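PDB 2YEQ: alkaline phosphatase D from Bacillus subtilis, which hydrolyses phosphate esters as a secreted phosphodiesterase and alkaline phosphatase, using an active site that contains iron and calcium. Local coordinates for residues 26-31 with 185-190; 63-68 with 75-80. All coordinates share one frame; numbering follows the deposited sequence.

Contact 1 of 2, residues 26-31 with 185-190; sequences WTRLAP and RHAQYR
The guanidinium of R190 lies flat on one face of the W26 indole, the planes 5° and the centres 4.2 Å apart. The fit is slightly offset: NH2 of R190 sits 3.7 Å from CZ3 of W26, near the rim, while NH1 comes 3.9 Å from CH2. The opposite face of the indole carries the backbone N of R28, also toward the rim. NE1 of W26 is hydrogen-bonded to the carbonyl O of E244. CZ of R190 stands 24° off the normal of the six-membered ring, a cation-pi placement. R190 reaches it from the last turn of helix 179-190 by bending at chi2 and chi3, and the carbonyl O of H245 takes a hydrogen bond from its NH1, which helps fix the turn of the group. Two residues further along the strand, R28 runs out extended from CG to NE; its NH1 passes 4.0 Å from CB of A187 obliquely, and CB of A30 covers one face of its guanidinium. NE of R28 is hydrogen-bonded to the carbonyl O of A72, and NH1 to NE2 of H245. With an alanine here in place of the indole, the R190 guanidinium would probably lose its flat aromatic partner and a gap would open between strand and helix. Strand 23-28 thus meets helix 179-190 through a buried cationic group, its charge probably eased by the indole pi cloud and a backbone carbonyl.

Contact 2 of 2, residues 63-68 with 75-80; sequences GTEMAK and VHVEAD. With PE5 (3,6,9,12,15,18,21,24-octaoxahexacosan-1-ol), chain B; EDO (1,2-ethanediol), chain R.
A molecule of 1,2-ethanediol, probably from the crystallisation liquor, bridges E65 and H76, where strands 63-67 and 75-79 run past each other without pairing. These are edge strands of two different sheets in the N-terminal beta domain of PhoD: residues 63-67 pair with strand 44-51, residues 75-79 with strand 23-28. The two run roughly antiparallel, at 150°, and their axes come no nearer than 7.6 Å, so side chains and the diol fill the interval. O2 of the diol receives a nearly straight bond from the backbone N of H76 (2.8 Å, 163° at the hydrogen) and passes its own hydrogen to OE1 of E65, while O1 donates to the carbonyl O of M66.

CG of E65 is anti to the carbonyl carbon and beside the backbone N (chi1 -72°), and the chain bends at chi2, bringing its methylene and carboxylate alongside the opposite strand. There CG of E65 is pressed 3.5 Å from CG2 of V77, the two side chains crossing at a slant, and CB of E65 rests 4.1 Å from CG1 of V75. The side chain of H76 starts out away from strand 63-67; its ring stacks on Y243, and NE2 is hydrogen-bonded to the carbonyl O of Y243. Past the strand end, NZ of K68 lies near O1 of a polyether fragment, but a still closer carbon of the same molecule makes that hydrogen bond doubtful. Two residues on from E65, A67 packs beside V75, and V46 of strand 44-51 touches both side chains. V75 divides its methyls between its neighbours: CG1 serves E65, while CG2 meets CB of A67 at 3.9 Å.

In the fold
The centres of contacts 1 and 2 lie about 16 Å apart, on the same side of the chain's centre; both contacts reach the same sheet, in which strands 23-28 and 74-79 are antiparallel neighbours. T27 O and V75 N, 2.7 Å apart, probably form a hydrogen bond between them, and CD1 of W26 packs against NE2 of H76. Along the chain, contact 2 falls wholly between the two halves of contact 1. It packs that sheet against the four-stranded one within the N-terminal domain, whereas contact 1 ties the domain's strand 23-28 to helix 179-190 of the phosphatase part. Contact 1 thus bridges the two regions, while contact 2 holds sheets together within the first.

Contact 1 of 2, residues 26-31 with 185-190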
# COMPACT_ATOMS: atom_id res chain seq x y z
N TRP A 26 1.05 -13.18 12.41
CA TRP A 26 -0.11 -12.46 12.88
C TRP A 26 -1.36 -13.33 12.82
O TRP A 26 -1.56 -14.10 11.88
CB TRP A 26 -0.34 -11.21 12.02
CG TRP A 26 -1.59 -10.45 12.37
CD1 TRP A 26 -1.69 -9.40 13.25
CD2 TRP A 26 -2.91 -10.67 11.86
NE1 TRP A 26 -3.00 -8.98 13.33
CE2 TRP A 26 -3.77 -9.74 12.49
CE3 TRP A 26 -3.47 -11.58 10.94
CZ2 TRP A 26 -5.13 -9.68 12.23
CZ3 TRP A 26 -4.84 -11.53 10.71
CH2 TRP A 26 -5.65 -10.58 11.35
N THR A 27 -2.20 -13.18 13.83
CA THR A 27 -3.60 -13.52 13.69
C THR A 27 -4.39 -12.69 14.70
O THR A 27 -3.83 -11.84 15.39
CB THR A 27 -3.84 -15.03 13.86
OG1 THR A 27 -5.15 -15.34 13.39
CG2 THR A 27 -3.63 -15.49 15.33
N ARG A 28 -5.69 -12.93 14.73
CA ARG A 28 -6.59 -12.27 15.65
C ARG A 28 -7.72 -13.24 15.97
O ARG A 28 -8.29 -13.89 15.06
CB ARG A 28 -7.17 -10.98 15.05
CG ARG A 28 -8.21 -10.28 16.01
CD ARG A 28 -8.69 -8.93 15.54
NE ARG A 28 -9.81 -8.57 16.40
CZ ARG A 28 -10.87 -7.86 16.07
NH1 ARG A 28 -11.01 -7.31 14.88
NH2 ARG A 28 -11.83 -7.69 17.00
N LEU A 29 -8.06 -13.33 17.26
CA LEU A 29 -9.24 -14.09 17.70
C LEU A 29 -10.48 -13.21 17.63
O LEU A 29 -10.61 -12.26 18.41
CB LEU A 29 -9.06 -14.61 19.12
CG LEU A 29 -7.73 -15.31 19.40
CD1 LEU A 29 -7.67 -15.83 20.86
CD2 LEU A 29 -7.55 -16.45 18.39
N ALA A 30 -11.37 -13.53 16.69
CA ALA A 30 -12.56 -12.74 16.42
C ALA A 30 -13.74 -13.61 15.93
O ALA A 30 -14.19 -13.47 14.79
CB ALA A 30 -12.23 -11.65 15.36
N PRO A 31 -14.24 -14.51 16.79
CA PRO A 31 -15.40 -15.36 16.42
C PRO A 31 -16.66 -14.63 15.93
O PRO A 31 -17.40 -15.22 15.15
CB PRO A 31 -15.68 -16.17 17.70
CG PRO A 31 -14.93 -15.44 18.81
CD PRO A 31 -13.75 -14.79 18.15
N ARG A 185 -14.16 -2.04 11.03
CA ARG A 185 -13.94 -1.82 9.61
C ARG A 185 -12.78 -2.70 9.11
O ARG A 185 -12.88 -3.28 8.04
CB ARG A 185 -13.64 -0.35 9.33
CG ARG A 185 -13.43 -0.02 7.87
CD ARG A 185 -14.65 -0.26 7.03
NE ARG A 185 -15.91 0.27 7.55
CZ ARG A 185 -16.44 1.46 7.26
NH1 ARG A 185 -15.79 2.33 6.48
NH2 ARG A 185 -17.65 1.78 7.76
N HIS A 186 -11.68 -2.77 9.86
CA HIS A 186 -10.58 -3.71 9.52
C HIS A 186 -11.09 -5.15 9.42
O HIS A 186 -10.73 -5.88 8.50
CB HIS A 186 -9.39 -3.67 10.48
CG HIS A 186 -8.41 -2.58 10.19
ND1 HIS A 186 -7.20 -2.66 9.53
CD2 HIS A 186 -8.55 -1.29 10.46
CE1 HIS A 186 -6.65 -1.45 9.48
NE2 HIS A 186 -7.47 -0.60 10.01
N ALA A 187 -11.96 -5.55 10.34
CA ALA A 187 -12.55 -6.87 10.30
C ALA A 187 -13.43 -7.08 9.06
O ALA A 187 -13.41 -8.17 8.49
CB ALA A 187 -13.35 -7.13 11.59
N GLN A 188 -14.18 -6.06 8.64
CA GLN A 188 -15.02 -6.20 7.45
C GLN A 188 -14.17 -6.52 6.23
O GLN A 188 -14.50 -7.42 5.46
CB GLN A 188 -15.83 -4.95 7.16
CG GLN A 188 -16.59 -5.03 5.84
CD GLN A 188 -17.48 -3.84 5.58
OE1 GLN A 188 -17.08 -2.69 5.79
NE2 GLN A 188 -18.71 -4.10 5.10
N TYR A 189 -13.11 -5.74 6.03
CA TYR A 189 -12.20 -5.89 4.88
C TYR A 189 -11.44 -7.20 4.93
O TYR A 189 -11.38 -7.92 3.95
CB TYR A 189 -11.20 -4.70 4.81
CG TYR A 189 -11.78 -3.45 4.14
CD1 TYR A 189 -12.93 -2.85 4.62
CD2 TYR A 189 -11.14 -2.86 3.07
CE1 TYR A 189 -13.45 -1.72 4.02
CE2 TYR A 189 -11.65 -1.73 2.45
CZ TYR A 189 -12.80 -1.15 2.95
OH TYR A 189 -13.33 -0.04 2.33
N ARG A 190 -10.88 -7.51 6.10
CA ARG A 190 -10.02 -8.66 6.29
C ARG A 190 -10.79 -10.01 6.29
O ARG A 190 -10.18 -11.06 6.18
CB ARG A 190 -9.22 -8.48 7.58
CG ARG A 190 -8.10 -9.46 7.85
CD ARG A 190 -7.09 -9.44 6.70
NE ARG A 190 -5.70 -9.60 7.05
CZ ARG A 190 -4.98 -8.83 7.87
NH1 ARG A 190 -5.50 -7.82 8.55
NH2 ARG A 190 -3.70 -9.13 8.08

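Contact 2 of 2, residues 63-68 with 75-80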
# COMPACT_ATOMS: atom_id res chain seq x y z
N GLY A 63 5.90 -21.54 20.40
CA GLY A 63 5.71 -20.78 21.63
C GLY A 63 4.25 -20.53 21.95
O GLY A 63 3.36 -21.10 21.31
N THR A 64 4.01 -19.69 22.95
CA THR A 64 2.66 -19.32 23.37
C THR A 64 2.61 -17.82 23.61
O THR A 64 3.46 -17.29 24.31
CB THR A 64 2.23 -20.07 24.64
OG1 THR A 64 2.41 -21.47 24.42
CG2 THR A 64 0.75 -19.82 24.97
N GLU A 65 1.65 -17.15 23.01
CA GLU A 65 1.38 -15.73 23.26
C GLU A 65 0.07 -15.62 23.99
O GLU A 65 -0.80 -16.48 23.83
CB GLU A 65 1.24 -14.97 21.95
CG GLU A 65 2.51 -14.78 21.23
CD GLU A 65 3.38 -13.74 21.88
OE1 GLU A 65 2.93 -12.58 22.00
OE2 GLU A 65 4.50 -14.10 22.26
N MET A 66 -0.09 -14.55 24.76
CA MET A 66 -1.37 -14.26 25.40
C MET A 66 -2.04 -13.17 24.61
O MET A 66 -1.58 -12.02 24.62
CB MET A 66 -1.18 -13.78 26.84
CG MET A 66 -0.61 -14.81 27.79
SD MET A 66 -1.60 -16.32 27.90
CE MET A 66 -3.14 -15.74 28.60
N ALA A 67 -3.12 -13.53 23.91
CA ALA A 67 -3.94 -12.55 23.19
C ALA A 67 -4.75 -11.76 24.23
O ALA A 67 -5.37 -12.37 25.09
CB ALA A 67 -4.88 -13.26 22.20
N LYS A 68 -4.77 -10.43 24.14
CA LYS A 68 -5.38 -9.56 25.17
C LYS A 68 -6.49 -8.69 24.62
O LYS A 68 -6.36 -8.20 23.49
CB LYS A 68 -4.37 -8.58 25.76
CG LYS A 68 -2.97 -9.10 25.91
CD LYS A 68 -2.14 -8.19 26.81
CE LYS A 68 -1.58 -6.98 26.08
NZ LYS A 68 -0.27 -6.56 26.68
N VAL A 75 -2.69 -11.17 17.75
CA VAL A 75 -1.48 -11.87 18.10
C VAL A 75 -0.36 -11.41 17.16
O VAL A 75 -0.52 -11.46 15.93
CB VAL A 75 -1.67 -13.41 18.00
CG1 VAL A 75 -0.37 -14.12 18.25
CG2 VAL A 75 -2.78 -13.88 18.97
N HIS A 76 0.74 -10.95 17.72
CA HIS A 76 1.95 -10.63 16.95
C HIS A 76 3.09 -11.43 17.54
O HIS A 76 3.39 -11.28 18.71
CB HIS A 76 2.31 -9.15 17.06
CG HIS A 76 1.31 -8.23 16.43
ND1 HIS A 76 0.09 -7.96 17.01
CD2 HIS A 76 1.35 -7.54 15.27
CE1 HIS A 76 -0.58 -7.14 16.23
NE2 HIS A 76 0.16 -6.87 15.17
N VAL A 77 3.71 -12.28 16.73
CA VAL A 77 4.80 -13.13 17.17
C VAL A 77 6.00 -12.78 16.31
O VAL A 77 5.89 -12.72 15.10
CB VAL A 77 4.46 -14.65 16.95
CG1 VAL A 77 5.70 -15.53 17.15
CG2 VAL A 77 3.31 -15.12 17.84
N GLU A 78 7.14 -12.53 16.93
CA GLU A 78 8.37 -12.36 16.17
C GLU A 78 9.15 -13.68 16.26
O GLU A 78 9.88 -13.92 17.21
CB GLU A 78 9.15 -11.13 16.67
CG GLU A 78 8.46 -9.83 16.20
CD GLU A 78 9.11 -8.56 16.73
OE1 GLU A 78 10.36 -8.44 16.63
OE2 GLU A 78 8.37 -7.68 17.22
N ALA A 79 8.91 -14.55 15.28
CA ALA A 79 9.49 -15.89 15.28
C ALA A 79 10.92 -15.74 14.82
O ALA A 79 11.16 -15.38 13.67
CB ALA A 79 8.72 -16.78 14.35
N ASP A 80 11.86 -15.99 15.72
CA ASP A 80 13.27 -15.84 15.39
C ASP A 80 13.98 -17.19 15.39
O ASP A 80 13.32 -18.23 15.49
CB ASP A 80 13.92 -14.84 16.34
CG ASP A 80 13.93 -15.30 17.78
OD1 ASP A 80 13.44 -16.41 18.10
OD2 ASP A 80 14.43 -14.52 18.61
C50 PE5 B . -0.96 -4.62 29.02
O1 PE5 B . -1.20 -3.87 27.82
C1 PE5 B . -0.01 -3.51 27.09
C2 PE5 B . -0.21 -3.53 25.56
O2 PE5 B . 1.02 -3.76 24.84
C3 PE5 B . 1.38 -5.14 24.66
C4 PE5 B . 2.33 -5.35 23.50
C1 EDO R . 0.26 -9.95 22.54
O1 EDO R . -0.98 -9.37 22.95
C2 EDO R . -0.00 -11.02 21.49
O2 EDO R . 1.05 -11.02 20.52